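Side-chain contacts in ribulose bisphosphate carboxylase (Pyrococcus horikoshii, PDB 2D69), which probably catalyses the addition of carbon dioxide and water to ribulose 1,5-bisphosphate, giving two molecules of 3-phosphoglycerate in an archaeal pathway of AMP degradation: residues I225-T228 with I233-K236; W165-Y170 with F199-R204; L389-D394 with D403-S408. All coordinates share one frame; numbering follows the deposited sequence.

Contact 1: I225-T228 with I233-K236; sequences INIT and IMEK
The flat group that carries this contact is the peptide joining Ile227 to Thr228, and Met234 comes in from one side of its plane, at the edge that carries Ile227 O and Thr228 CA. The loop after strand 222-224 here folds back on the first turns of helix 231-244, into which it leads, a beta-alpha unit of the beta/alpha barrel. CG of Met234 lies 3.1 Å from Ile227 O, a tight approach, and Met234 CA makes a bent CA-H...O contact with the same oxygen (3.4 Å). Further along the same edge, Met234 SD lies 3.8 Å from Thr228 CA.

Met234 suits the place because an unbranched, flexible thioether can bend round a carbonyl. Its CG stands opposite its own carbonyl carbon (chi1 -66°), and bends at the next two torsions carry the sulfur along the loop backbone. Beyond the loop the methionine packs on Ile251, Ala260 and Met264, and on Ser259 of a second subunit. Thr228 turns its CB away from the helix and its OG1 accepts from Asp252 N; its side chain lies about 7 Å from those of Glu189, a predicted magnesium ligand, and His278, a predicted proton acceptor.

Ile227, a branched residue fit for the apolar layer between the barrel strands and the surrounding helices, crosses Met234 at about a right angle. With chi1 at 65°, its CG1 sits between backbone N and carbonyl carbon, which brings CD1 to 3.6 Å from Met234 O and 4.1 Å from Met234 CB.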
ATOM      1  N   ILE A 225      -6.562  30.076  -6.764  1.00 12.99           N
ATOM      2  CA  ILE A 225      -7.676  29.376  -6.151  1.00 12.72           C
ATOM      3  C   ILE A 225      -7.407  29.124  -4.705  1.00 12.70           C
ATOM      4  O   ILE A 225      -6.343  28.612  -4.355  1.00 12.84           O
ATOM      5  CB  ILE A 225      -7.957  28.078  -6.961  1.00 13.22           C
ATOM      6  CG1 ILE A 225      -9.213  27.375  -6.410  1.00 15.84           C
ATOM      7  CG2 ILE A 225      -6.761  27.116  -6.965  1.00 11.22           C
ATOM      8  CD1 ILE A 225      -9.828  26.470  -7.416  1.00 15.19           C
ATOM      9  N   ASN A 226      -8.372  29.483  -3.853  1.00 12.30           N
ATOM     10  CA  ASN A 226      -8.217  29.415  -2.399  1.00 12.24           C
ATOM     11  C   ASN A 226      -8.386  27.995  -1.829  1.00 12.05           C
ATOM     12  O   ASN A 226      -9.483  27.490  -1.738  1.00 12.73           O
ATOM     13  CB  ASN A 226      -9.225  30.333  -1.791  1.00 12.20           C
ATOM     14  CG  ASN A 226      -9.002  30.588  -0.340  1.00 11.84           C
ATOM     15  OD1 ASN A 226      -9.685  31.440   0.266  1.00 21.05           O
ATOM     16  ND2 ASN A 226      -8.004  29.971   0.217  1.00 10.03           N
ATOM     17  N   ILE A 227      -7.279  27.366  -1.460  1.00 13.03           N
ATOM     18  CA  ILE A 227      -7.246  25.997  -0.894  1.00 13.32           C
ATOM     19  C   ILE A 227      -7.196  26.025   0.638  1.00 14.19           C
ATOM     20  O   ILE A 227      -7.092  24.998   1.277  1.00 14.37           O
ATOM     21  CB  ILE A 227      -6.042  25.214  -1.393  1.00 12.78           C
ATOM     22  CG1 ILE A 227      -4.726  25.800  -0.914  1.00 12.35           C
ATOM     23  CG2 ILE A 227      -5.975  25.195  -2.991  1.00 10.69           C
ATOM     24  CD1 ILE A 227      -3.555  24.788  -1.027  1.00 18.99           C
ATOM     25  N   THR A 228      -7.244  27.205   1.206  1.00 14.92           N
ATOM     26  CA  THR A 228      -7.167  27.362   2.657  1.00 14.30           C
ATOM     27  C   THR A 228      -8.211  26.454   3.349  1.00 15.52           C
ATOM     28  O   THR A 228      -9.357  26.345   2.903  1.00 11.97           O
ATOM     29  CB  THR A 228      -7.437  28.798   3.029  1.00 14.98           C
ATOM     30  OG1 THR A 228      -6.523  29.662   2.378  1.00 12.72           O
ATOM     31  CG2 THR A 228      -7.232  29.054   4.510  1.00 16.46           C
ATOM     32  N   ILE A 233      -7.144  18.894   4.235  1.00 16.13           N
ATOM     33  CA  ILE A 233      -8.045  19.409   3.221  1.00 17.12           C
ATOM     34  C   ILE A 233      -7.254  20.259   2.225  1.00 15.78           C
ATOM     35  O   ILE A 233      -7.470  20.114   1.039  1.00 15.52           O
ATOM     36  CB  ILE A 233      -9.198  20.304   3.842  1.00 17.14           C
ATOM     37  CG1 ILE A 233      -9.984  19.565   4.947  1.00 20.31           C
ATOM     38  CG2 ILE A 233     -10.097  20.877   2.732  1.00 16.63           C
ATOM     39  CD1 ILE A 233     -10.456  18.247   4.637  1.00 23.79           C
ATOM     40  N   MET A 234      -6.359  21.140   2.706  1.00 15.68           N
ATOM     41  CA  MET A 234      -5.590  22.021   1.809  1.00 15.67           C
ATOM     42  C   MET A 234      -4.772  21.143   0.871  1.00 14.35           C
ATOM     43  O   MET A 234      -4.702  21.432  -0.308  1.00 13.32           O
ATOM     44  CB  MET A 234      -4.578  22.937   2.514  1.00 16.50           C
ATOM     45  CG  MET A 234      -5.112  23.964   3.401  1.00 20.86           C
ATOM     46  SD  MET A 234      -4.011  25.451   3.380  1.00 21.54           S
ATOM     47  CE  MET A 234      -2.985  24.849   4.666  1.00 18.61           C
ATOM     48  N   GLU A 235      -4.177  20.064   1.415  1.00 13.05           N
ATOM     49  CA  GLU A 235      -3.396  19.141   0.614  1.00 12.85           C
ATOM     50  C   GLU A 235      -4.211  18.477  -0.455  1.00 13.11           C
ATOM     51  O   GLU A 235      -3.757  18.445  -1.617  1.00 13.10           O
ATOM     52  CB  GLU A 235      -2.699  18.071   1.469  1.00 13.56           C
ATOM     53  CG  GLU A 235      -2.050  16.943   0.691  1.00 12.86           C
ATOM     54  CD  GLU A 235      -1.049  16.127   1.516  1.00 17.93           C
ATOM     55  OE1 GLU A 235      -1.114  16.116   2.761  1.00 17.01           O
ATOM     56  OE2 GLU A 235      -0.139  15.527   0.928  1.00 16.56           O
ATOM     57  N   LYS A 236      -5.370  17.940  -0.111  1.00 11.85           N
ATOM     58  CA  LYS A 236      -6.255  17.298  -1.113  1.00 15.28           C
ATOM     59  C   LYS A 236      -6.671  18.309  -2.200  1.00 13.53           C
ATOM     60  O   LYS A 236      -6.754  17.990  -3.372  1.00 12.97           O
ATOM     61  CB  LYS A 236      -7.476  16.668  -0.431  1.00 16.84           C
ATOM     62  CG  LYS A 236      -7.178  15.343   0.374  1.00 24.31           C
ATOM     63  CD  LYS A 236      -8.341  14.948   1.347  1.00 33.01           C
ATOM     64  CE  LYS A 236      -8.008  13.738   2.322  1.00 37.17           C
ATOM     65  NZ  LYS A 236      -8.678  13.854   3.719  1.00 40.13           N
TER

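Contact 2: W165-Y170 with F199-R204; sequences WSVEEY and FEERVR
A capping box opens helix 167-179, and just beyond it the first turns of two consecutive outer helices of the beta/alpha barrel pack together. Val167 is the apolar residue that touches helix 199-217. Both its methyls lie against one side of the peptide between Glu201 and Arg202: CG1 toward the carbonyl, 3.8 Å from Glu201 O, and CG2 toward Arg202 N and Glu201 CB, 4.1 Å from the latter. A short branched residue fits here, where the helices come close. One turn on, Arg202 touches the Tyr170 ring through CD, 4.0 Å from Tyr170 CD2; its guanidinium plane is turned 73° from the ring and its polar end goes to other partners.

In the box, Glu169 N donates to Ser166 OG (3.1 Å), and Ser166 N returns a nearly straight bond (170°) to Glu169 OE1 at 2.9 Å, met on the anti side of the carboxylate. The serine hydroxyl thus serves an amide of the first turn. CD1 of Tyr170 sits 3.5 Å above the plane of the Trp165 ring, toward its rim.

Arg202, with CG anti to the backbone N (chi1 -167°) and a bend at chi3, sends its guanidinium to Asp187, Tyr223 OH, Thr192 O and Asn197. Asp187 also accepts from Tyr170 OH, so it joins both helices beside Lys186 and Asp188, predicted magnesium ligands. Helices 167-179 and 199-217 follow barrel strands 154-157 and 184-186, and Phe199 turns from this interface toward helix 231-244.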
ATOM      1  N   TRP A 165     -21.412  33.228  -4.904  1.00 19.98           N
ATOM      2  CA  TRP A 165     -21.450  32.668  -6.261  1.00 18.63           C
ATOM      3  C   TRP A 165     -21.611  31.127  -6.319  1.00 18.57           C
ATOM      4  O   TRP A 165     -20.874  30.384  -5.643  1.00 16.59           O
ATOM      5  CB  TRP A 165     -20.118  32.965  -6.956  1.00 19.15           C
ATOM      6  CG  TRP A 165     -19.682  34.395  -6.965  1.00 18.22           C
ATOM      7  CD1 TRP A 165     -18.931  35.003  -6.043  1.00 19.12           C
ATOM      8  CD2 TRP A 165     -19.937  35.360  -7.986  1.00 17.52           C
ATOM      9  NE1 TRP A 165     -18.700  36.304  -6.396  1.00 18.09           N
ATOM     10  CE2 TRP A 165     -19.321  36.558  -7.587  1.00 19.86           C
ATOM     11  CE3 TRP A 165     -20.634  35.336  -9.177  1.00 19.55           C
ATOM     12  CZ2 TRP A 165     -19.372  37.720  -8.337  1.00 16.40           C
ATOM     13  CZ3 TRP A 165     -20.671  36.503  -9.960  1.00 20.05           C
ATOM     14  CH2 TRP A 165     -20.047  37.672  -9.524  1.00 18.77           C
ATOM     15  N   SER A 166     -22.524  30.673  -7.177  1.00 18.33           N
ATOM     16  CA  SER A 166     -22.555  29.298  -7.664  1.00 18.32           C
ATOM     17  C   SER A 166     -21.433  29.032  -8.674  1.00 18.27           C
ATOM     18  O   SER A 166     -20.844  29.936  -9.261  1.00 16.46           O
ATOM     19  CB  SER A 166     -23.898  28.982  -8.356  1.00 18.16           C
ATOM     20  OG  SER A 166     -23.913  29.475  -9.681  1.00 18.18           O
ATOM     21  N   VAL A 167     -21.182  27.759  -8.884  1.00 17.98           N
ATOM     22  CA  VAL A 167     -20.111  27.335  -9.751  1.00 18.00           C
ATOM     23  C   VAL A 167     -20.351  27.937 -11.120  1.00 17.63           C
ATOM     24  O   VAL A 167     -19.436  28.502 -11.718  1.00 18.17           O
ATOM     25  CB  VAL A 167     -19.995  25.775  -9.760  1.00 17.82           C
ATOM     26  CG1 VAL A 167     -19.060  25.312 -10.773  1.00 20.19           C
ATOM     27  CG2 VAL A 167     -19.539  25.298  -8.338  1.00 18.62           C
ATOM     28  N   GLU A 168     -21.587  27.873 -11.591  1.00 17.52           N
ATOM     29  CA  GLU A 168     -21.930  28.377 -12.920  1.00 17.42           C
ATOM     30  C   GLU A 168     -21.768  29.897 -13.033  1.00 16.76           C
ATOM     31  O   GLU A 168     -21.290  30.408 -14.020  1.00 14.78           O
ATOM     32  CB  GLU A 168     -23.378  28.009 -13.271  1.00 18.26           C
ATOM     33  CG  GLU A 168     -23.766  28.332 -14.710  1.00 24.35           C
ATOM     34  CD  GLU A 168     -22.764  27.778 -15.734  1.00 32.18           C
ATOM     35  OE1 GLU A 168     -22.438  28.471 -16.727  1.00 38.37           O
ATOM     36  OE2 GLU A 168     -22.269  26.643 -15.537  1.00 38.56           O
ATOM     37  N   GLU A 169     -22.167  30.615 -11.990  1.00 15.98           N
ATOM     38  CA  GLU A 169     -22.127  32.074 -12.026  1.00 15.85           C
ATOM     39  C   GLU A 169     -20.654  32.482 -11.969  1.00 15.49           C
ATOM     40  O   GLU A 169     -20.235  33.437 -12.606  1.00 14.40           O
ATOM     41  CB  GLU A 169     -22.894  32.672 -10.852  1.00 15.91           C
ATOM     42  CG  GLU A 169     -24.412  32.481 -10.825  1.00 17.78           C
ATOM     43  CD  GLU A 169     -25.032  32.706  -9.429  1.00 17.05           C
ATOM     44  OE1 GLU A 169     -24.370  32.525  -8.393  1.00 18.95           O
ATOM     45  OE2 GLU A 169     -26.209  33.080  -9.336  1.00 18.94           O
ATOM     46  N   TYR A 170     -19.848  31.730 -11.207  1.00 14.86           N
ATOM     47  CA  TYR A 170     -18.438  32.053 -11.080  1.00 14.81           C
ATOM     48  C   TYR A 170     -17.739  31.803 -12.418  1.00 15.23           C
ATOM     49  O   TYR A 170     -16.914  32.594 -12.827  1.00 15.45           O
ATOM     50  CB  TYR A 170     -17.781  31.227  -9.993  1.00 15.21           C
ATOM     51  CG  TYR A 170     -16.639  31.868  -9.266  1.00 14.83           C
ATOM     52  CD1 TYR A 170     -16.857  32.978  -8.464  1.00 18.07           C
ATOM     53  CD2 TYR A 170     -15.338  31.350  -9.333  1.00 16.64           C
ATOM     54  CE1 TYR A 170     -15.838  33.583  -7.756  1.00 16.98           C
ATOM     55  CE2 TYR A 170     -14.289  31.956  -8.574  1.00 17.61           C
ATOM     56  CZ  TYR A 170     -14.567  33.077  -7.797  1.00 15.23           C
ATOM     57  OH  TYR A 170     -13.612  33.713  -6.995  1.00 18.81           O
ATOM     58  N   PHE A 199     -15.623  23.023  -3.703  1.00 13.91           N
ATOM     59  CA  PHE A 199     -14.293  23.200  -4.216  1.00 14.46           C
ATOM     60  C   PHE A 199     -14.036  22.315  -5.426  1.00 13.95           C
ATOM     61  O   PHE A 199     -13.622  22.803  -6.508  1.00 12.36           O
ATOM     62  CB  PHE A 199     -13.201  22.949  -3.134  1.00 14.57           C
ATOM     63  CG  PHE A 199     -11.844  23.334  -3.619  1.00 13.78           C
ATOM     64  CD1 PHE A 199     -11.057  22.430  -4.390  1.00 15.67           C
ATOM     65  CD2 PHE A 199     -11.401  24.641  -3.459  1.00 11.11           C
ATOM     66  CE1 PHE A 199      -9.827  22.829  -4.934  1.00 13.09           C
ATOM     67  CE2 PHE A 199     -10.157  25.018  -3.960  1.00 13.86           C
ATOM     68  CZ  PHE A 199      -9.384  24.132  -4.750  1.00 10.66           C
ATOM     69  N   GLU A 200     -14.320  21.026  -5.311  1.00 15.37           N
ATOM     70  CA  GLU A 200     -13.994  20.146  -6.472  1.00 17.02           C
ATOM     71  C   GLU A 200     -14.807  20.387  -7.723  1.00 15.71           C
ATOM     72  O   GLU A 200     -14.354  20.137  -8.921  1.00 14.35           O
ATOM     73  CB  GLU A 200     -14.025  18.654  -6.082  1.00 19.24           C
ATOM     74  CG  GLU A 200     -13.278  17.816  -7.171  1.00 24.95           C
ATOM     75  CD  GLU A 200     -12.913  16.397  -6.747  1.00 31.44           C
ATOM     76  OE1 GLU A 200     -12.134  15.746  -7.494  1.00 34.73           O
ATOM     77  OE2 GLU A 200     -13.409  15.941  -5.684  1.00 36.19           O
ATOM     78  N   GLU A 201     -16.039  20.829  -7.508  1.00 13.99           N
ATOM     79  CA  GLU A 201     -16.910  21.226  -8.629  1.00 14.60           C
ATOM     80  C   GLU A 201     -16.390  22.514  -9.259  1.00 14.00           C
ATOM     81  O   GLU A 201     -16.337  22.640 -10.460  1.00 12.58           O
ATOM     82  CB  GLU A 201     -18.354  21.371  -8.161  1.00 15.11           C
ATOM     83  CG  GLU A 201     -18.983  20.051  -7.711  1.00 17.07           C
ATOM     84  CD  GLU A 201     -20.404  20.201  -7.140  1.00 17.31           C
ATOM     85  OE1 GLU A 201     -20.814  19.233  -6.422  1.00 15.38           O
ATOM     86  OE2 GLU A 201     -21.097  21.250  -7.418  1.00 14.65           O
ATOM     87  N   ARG A 202     -15.941  23.452  -8.434  1.00 13.30           N
ATOM     88  CA  ARG A 202     -15.335  24.676  -8.945  1.00 13.93           C
ATOM     89  C   ARG A 202     -14.056  24.382  -9.753  1.00 15.19           C
ATOM     90  O   ARG A 202     -13.928  24.874 -10.889  1.00 14.43           O
ATOM     91  CB  ARG A 202     -15.009  25.627  -7.812  1.00 13.56           C
ATOM     92  CG  ARG A 202     -14.670  27.016  -8.301  1.00 12.51           C
ATOM     93  CD  ARG A 202     -14.778  28.028  -7.208  1.00 12.20           C
ATOM     94  NE  ARG A 202     -13.622  28.095  -6.316  1.00 10.14           N
ATOM     95  CZ  ARG A 202     -13.658  27.748  -5.033  1.00 12.06           C
ATOM     96  NH1 ARG A 202     -14.744  27.185  -4.515  1.00 11.45           N
ATOM     97  NH2 ARG A 202     -12.610  27.992  -4.280  1.00 12.73           N
ATOM     98  N   VAL A 203     -13.151  23.533  -9.243  1.00 15.53           N
ATOM     99  CA  VAL A 203     -11.959  23.202 -10.052  1.00 16.76           C
ATOM    100  C   VAL A 203     -12.281  22.568 -11.371  1.00 16.25           C
ATOM    101  O   VAL A 203     -11.721  22.933 -12.409  1.00 16.05           O
ATOM    102  CB  VAL A 203     -10.817  22.371  -9.341  1.00 19.00           C
ATOM    103  CG1 VAL A 203     -10.762  22.593  -7.871  1.00 18.03           C
ATOM    104  CG2 VAL A 203     -10.878  20.923  -9.641  1.00 23.70           C
ATOM    105  N   ARG A 204     -13.157  21.584 -11.383  1.00 16.50           N
ATOM    106  CA  ARG A 204     -13.527  20.971 -12.674  1.00 16.73           C
ATOM    107  C   ARG A 204     -14.023  21.995 -13.648  1.00 16.14           C
ATOM    108  O   ARG A 204     -13.621  22.004 -14.844  1.00 16.46           O
ATOM    109  CB  ARG A 204     -14.576  19.910 -12.474  1.00 16.57           C
ATOM    110  CG  ARG A 204     -14.051  18.700 -11.714  1.00 21.04           C
ATOM    111  CD  ARG A 204     -15.165  17.723 -11.422  1.00 22.75           C
ATOM    112  NE  ARG A 204     -14.841  16.698 -10.476  1.00 24.62           N
ATOM    113  CZ  ARG A 204     -15.664  16.275  -9.507  1.00 28.59           C
ATOM    114  NH1 ARG A 204     -16.866  16.848  -9.269  1.00 26.87           N
ATOM    115  NH2 ARG A 204     -15.242  15.295  -8.728  1.00 30.76           N
TER

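Contact 3: L389-D394 with D403-S408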
ATOM      1  N   LEU A 389      -7.664  48.060 -17.782  1.00 14.12           N
ATOM      2  CA  LEU A 389      -6.525  47.873 -16.896  1.00 14.10           C
ATOM      3  C   LEU A 389      -5.278  47.468 -17.711  1.00 13.78           C
ATOM      4  O   LEU A 389      -4.195  48.045 -17.546  1.00 13.52           O
ATOM      5  CB  LEU A 389      -6.852  46.824 -15.856  1.00 13.46           C
ATOM      6  CG  LEU A 389      -5.795  46.649 -14.746  1.00 14.75           C
ATOM      7  CD1 LEU A 389      -5.704  47.878 -13.831  1.00 16.09           C
ATOM      8  CD2 LEU A 389      -6.083  45.368 -13.956  1.00 15.77           C
ATOM      9  N   ARG A 390      -5.443  46.497 -18.602  1.00 14.23           N
ATOM     10  CA  ARG A 390      -4.323  46.035 -19.453  1.00 14.12           C
ATOM     11  C   ARG A 390      -3.810  47.165 -20.337  1.00 14.51           C
ATOM     12  O   ARG A 390      -2.621  47.269 -20.564  1.00 15.11           O
ATOM     13  CB  ARG A 390      -4.723  44.834 -20.305  1.00 13.03           C
ATOM     14  CG  ARG A 390      -4.794  43.476 -19.518  1.00 13.37           C
ATOM     15  CD  ARG A 390      -3.415  42.845 -19.145  1.00 11.07           C
ATOM     16  NE  ARG A 390      -2.589  42.686 -20.361  1.00 11.10           N
ATOM     17  CZ  ARG A 390      -2.718  41.698 -21.254  1.00 12.07           C
ATOM     18  NH1 ARG A 390      -3.600  40.726 -21.085  1.00 13.22           N
ATOM     19  NH2 ARG A 390      -1.899  41.640 -22.299  1.00 11.20           N
ATOM     20  N   ASP A 391      -4.694  48.031 -20.827  1.00 15.44           N
ATOM     21  CA  ASP A 391      -4.271  49.096 -21.721  1.00 15.05           C
ATOM     22  C   ASP A 391      -3.549  50.171 -20.940  1.00 15.13           C
ATOM     23  O   ASP A 391      -2.563  50.725 -21.421  1.00 14.59           O
ATOM     24  CB  ASP A 391      -5.453  49.710 -22.413  1.00 15.66           C
ATOM     25  CG  ASP A 391      -6.006  48.835 -23.524  1.00 16.10           C
ATOM     26  OD1 ASP A 391      -5.357  47.856 -23.990  1.00 20.06           O
ATOM     27  OD2 ASP A 391      -7.096  49.078 -24.013  1.00 16.48           O
ATOM     28  N   ALA A 392      -4.010  50.465 -19.729  1.00 14.31           N
ATOM     29  CA  ALA A 392      -3.324  51.452 -18.918  1.00 14.53           C
ATOM     30  C   ALA A 392      -1.916  50.977 -18.550  1.00 15.14           C
ATOM     31  O   ALA A 392      -1.016  51.787 -18.484  1.00 15.13           O
ATOM     32  CB  ALA A 392      -4.129  51.816 -17.665  1.00 14.72           C
ATOM     33  N   ILE A 393      -1.730  49.680 -18.301  1.00 15.12           N
ATOM     34  CA  ILE A 393      -0.408  49.128 -17.983  1.00 14.98           C
ATOM     35  C   ILE A 393       0.494  49.167 -19.237  1.00 15.27           C
ATOM     36  O   ILE A 393       1.646  49.569 -19.154  1.00 15.33           O
ATOM     37  CB  ILE A 393      -0.532  47.690 -17.402  1.00 14.41           C
ATOM     38  CG1 ILE A 393      -1.153  47.729 -16.000  1.00 12.77           C
ATOM     39  CG2 ILE A 393       0.800  47.010 -17.341  1.00 15.17           C
ATOM     40  CD1 ILE A 393      -1.812  46.436 -15.613  1.00 10.39           C
ATOM     41  N   ASP A 394      -0.036  48.831 -20.409  1.00 16.01           N
ATOM     42  CA  ASP A 394       0.783  48.892 -21.621  1.00 15.85           C
ATOM     43  C   ASP A 394       1.258  50.334 -21.842  1.00 16.44           C
ATOM     44  O   ASP A 394       2.403  50.545 -22.191  1.00 16.82           O
ATOM     45  CB  ASP A 394       0.016  48.406 -22.836  1.00 16.56           C
ATOM     46  CG  ASP A 394      -0.172  46.920 -22.858  1.00 17.31           C
ATOM     47  OD1 ASP A 394       0.579  46.184 -22.192  1.00 16.97           O
ATOM     48  OD2 ASP A 394      -1.064  46.409 -23.550  1.00 20.66           O
ATOM     49  N   ASP A 403      -4.367  59.690 -21.583  1.00 20.35           N
ATOM     50  CA  ASP A 403      -5.334  60.288 -22.499  1.00 21.32           C
ATOM     51  C   ASP A 403      -4.951  60.044 -23.968  1.00 21.64           C
ATOM     52  O   ASP A 403      -5.821  59.922 -24.809  1.00 21.63           O
ATOM     53  CB  ASP A 403      -5.536  61.776 -22.227  1.00 22.28           C
ATOM     54  CG  ASP A 403      -6.149  62.064 -20.847  1.00 24.43           C
ATOM     55  OD1 ASP A 403      -7.053  61.335 -20.377  1.00 26.70           O
ATOM     56  OD2 ASP A 403      -5.801  63.049 -20.172  1.00 27.82           O
ATOM     57  N   GLU A 404      -3.659  59.935 -24.291  1.00 22.13           N
ATOM     58  CA  GLU A 404      -3.263  59.544 -25.664  1.00 22.25           C
ATOM     59  C   GLU A 404      -3.652  58.091 -25.976  1.00 21.12           C
ATOM     60  O   GLU A 404      -4.045  57.769 -27.089  1.00 20.99           O
ATOM     61  CB  GLU A 404      -1.752  59.737 -25.920  1.00 22.72           C
ATOM     62  CG  GLU A 404      -1.331  61.186 -26.075  1.00 26.70           C
ATOM     63  CD  GLU A 404      -1.619  61.755 -27.465  1.00 29.31           C
ATOM     64  OE1 GLU A 404      -2.602  61.326 -28.112  1.00 28.08           O
ATOM     65  OE2 GLU A 404      -0.832  62.624 -27.916  1.00 32.71           O
ATOM     66  N   LYS A 405      -3.526  57.216 -24.995  1.00 20.26           N
ATOM     67  CA  LYS A 405      -3.851  55.798 -25.185  1.00 19.97           C
ATOM     68  C   LYS A 405      -5.360  55.607 -25.335  1.00 19.69           C
ATOM     69  O   LYS A 405      -5.816  54.730 -26.048  1.00 19.42           O
ATOM     70  CB  LYS A 405      -3.315  54.981 -23.997  1.00 19.62           C
ATOM     71  CG  LYS A 405      -3.523  53.477 -24.115  1.00 19.18           C
ATOM     72  CD  LYS A 405      -2.664  52.842 -25.187  1.00 18.57           C
ATOM     73  CE  LYS A 405      -2.945  51.344 -25.240  1.00 17.86           C
ATOM     74  NZ  LYS A 405      -1.934  50.577 -25.972  1.00 16.75           N
ATOM     75  N   ALA A 406      -6.113  56.474 -24.664  1.00 19.57           N
ATOM     76  CA  ALA A 406      -7.554  56.388 -24.592  1.00 19.59           C
ATOM     77  C   ALA A 406      -8.209  56.668 -25.938  1.00 20.03           C
ATOM     78  O   ALA A 406      -9.368  56.300 -26.149  1.00 19.83           O
ATOM     79  CB  ALA A 406      -8.076  57.344 -23.535  1.00 19.67           C
ATOM     80  N   LYS A 407      -7.457  57.280 -26.856  1.00 20.26           N
ATOM     81  CA  LYS A 407      -7.954  57.561 -28.203  1.00 21.29           C
ATOM     82  C   LYS A 407      -8.074  56.320 -29.075  1.00 21.42           C
ATOM     83  O   LYS A 407      -8.872  56.290 -30.002  1.00 21.93           O
ATOM     84  CB  LYS A 407      -7.067  58.607 -28.907  1.00 21.60           C
ATOM     85  CG  LYS A 407      -7.111  59.994 -28.276  1.00 22.54           C
ATOM     86  CD  LYS A 407      -5.854  60.781 -28.660  1.00 24.72           C
ATOM     87  CE  LYS A 407      -5.990  62.292 -28.502  1.00 25.93           C
ATOM     88  NZ  LYS A 407      -4.750  62.981 -29.016  1.00 25.85           N
ATOM     89  N   SER A 408      -7.273  55.309 -28.786  1.00 22.18           N
ATOM     90  CA  SER A 408      -7.352  54.015 -29.459  1.00 22.60           C
ATOM     91  C   SER A 408      -7.919  52.922 -28.523  1.00 22.63           C
ATOM     92  O   SER A 408      -7.962  51.752 -28.903  1.00 23.20           O
ATOM     93  CB  SER A 408      -5.955  53.620 -29.976  1.00 22.82           C
ATOM     94  OG  SER A 408      -5.040  53.438 -28.892  1.00 25.02           O
TER
HETATM   95  O   HOH W   1      -2.725  47.948 -24.977  1.00 39.46           O
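Lys405 gives up the most surface here, followed by Asp391 and then Asp394, and the three meet through one water. The lysine reaches from the short helix 402-405 across to helix 382-398. With its CG anti to the backbone N (chi1 -177°), a single bend at chi2 (70°) and an extended chain beyond, its methylenes pass alongside the helix before the ammonium arrives. CE lies 3.9 Å from Asp391 O and 4.1 Å from Asp391 CB, contacts of the aliphatic part alone.

The charged tip does not touch either carboxylate: NZ is 4.8 Å from Asp391 OD1. Instead Lys405 NZ donates to the water at 2.9 Å. That water in turn gives one proton to Asp391 OD1 and the other to Asp394 OD2, at 2.7 Å from the latter. The two aspartates are three residues apart, about one helical turn, which puts both on the same side of helix 382-398 and lets one water reach both. Two nearby negative groups would probably stabilise the lysine in its charged form, with the water spreading the interaction over both. Asp391 has a further partner, since its OD2 bonds to Ser409 OG.

A long, flexible lysine suits this partly exposed edge, because its methylenes can cover backbone while its amine stays hydrated. It also packs on Leu412 of helix 410-422. Behind it, a type I turn from Lys405 to Ser408 redirects the chain, with Ser408 N bonding to Lys405 O.

Here the water-bridged charges join, at the surface, the last long helix of the beta/alpha barrel to the helical C-terminal extension that follows the barrel in Rubisco large chains.

Contacts 1 and 2 are buried neighbours at the mouth of the barrel, with centres 14 Å apart, whereas contact 3 is a surface junction whose nearest atoms are about 16 Å from contact 2 and 17 Å from contact 1. The first two join directly: Phe199 CE2 lies 3.5 Å from Ile225 CG1, and Asp187, already bound by contact 2, also takes a hydrogen bond from Asn226 N of contact 1. Both also touch a second subunit, unlike contact 3. Their chemistry follows their place. Contact 1 is apolar packing on backbone, contact 2 adds a buried arginine network beside the predicted metal site, and contact 3 relies on charge and water.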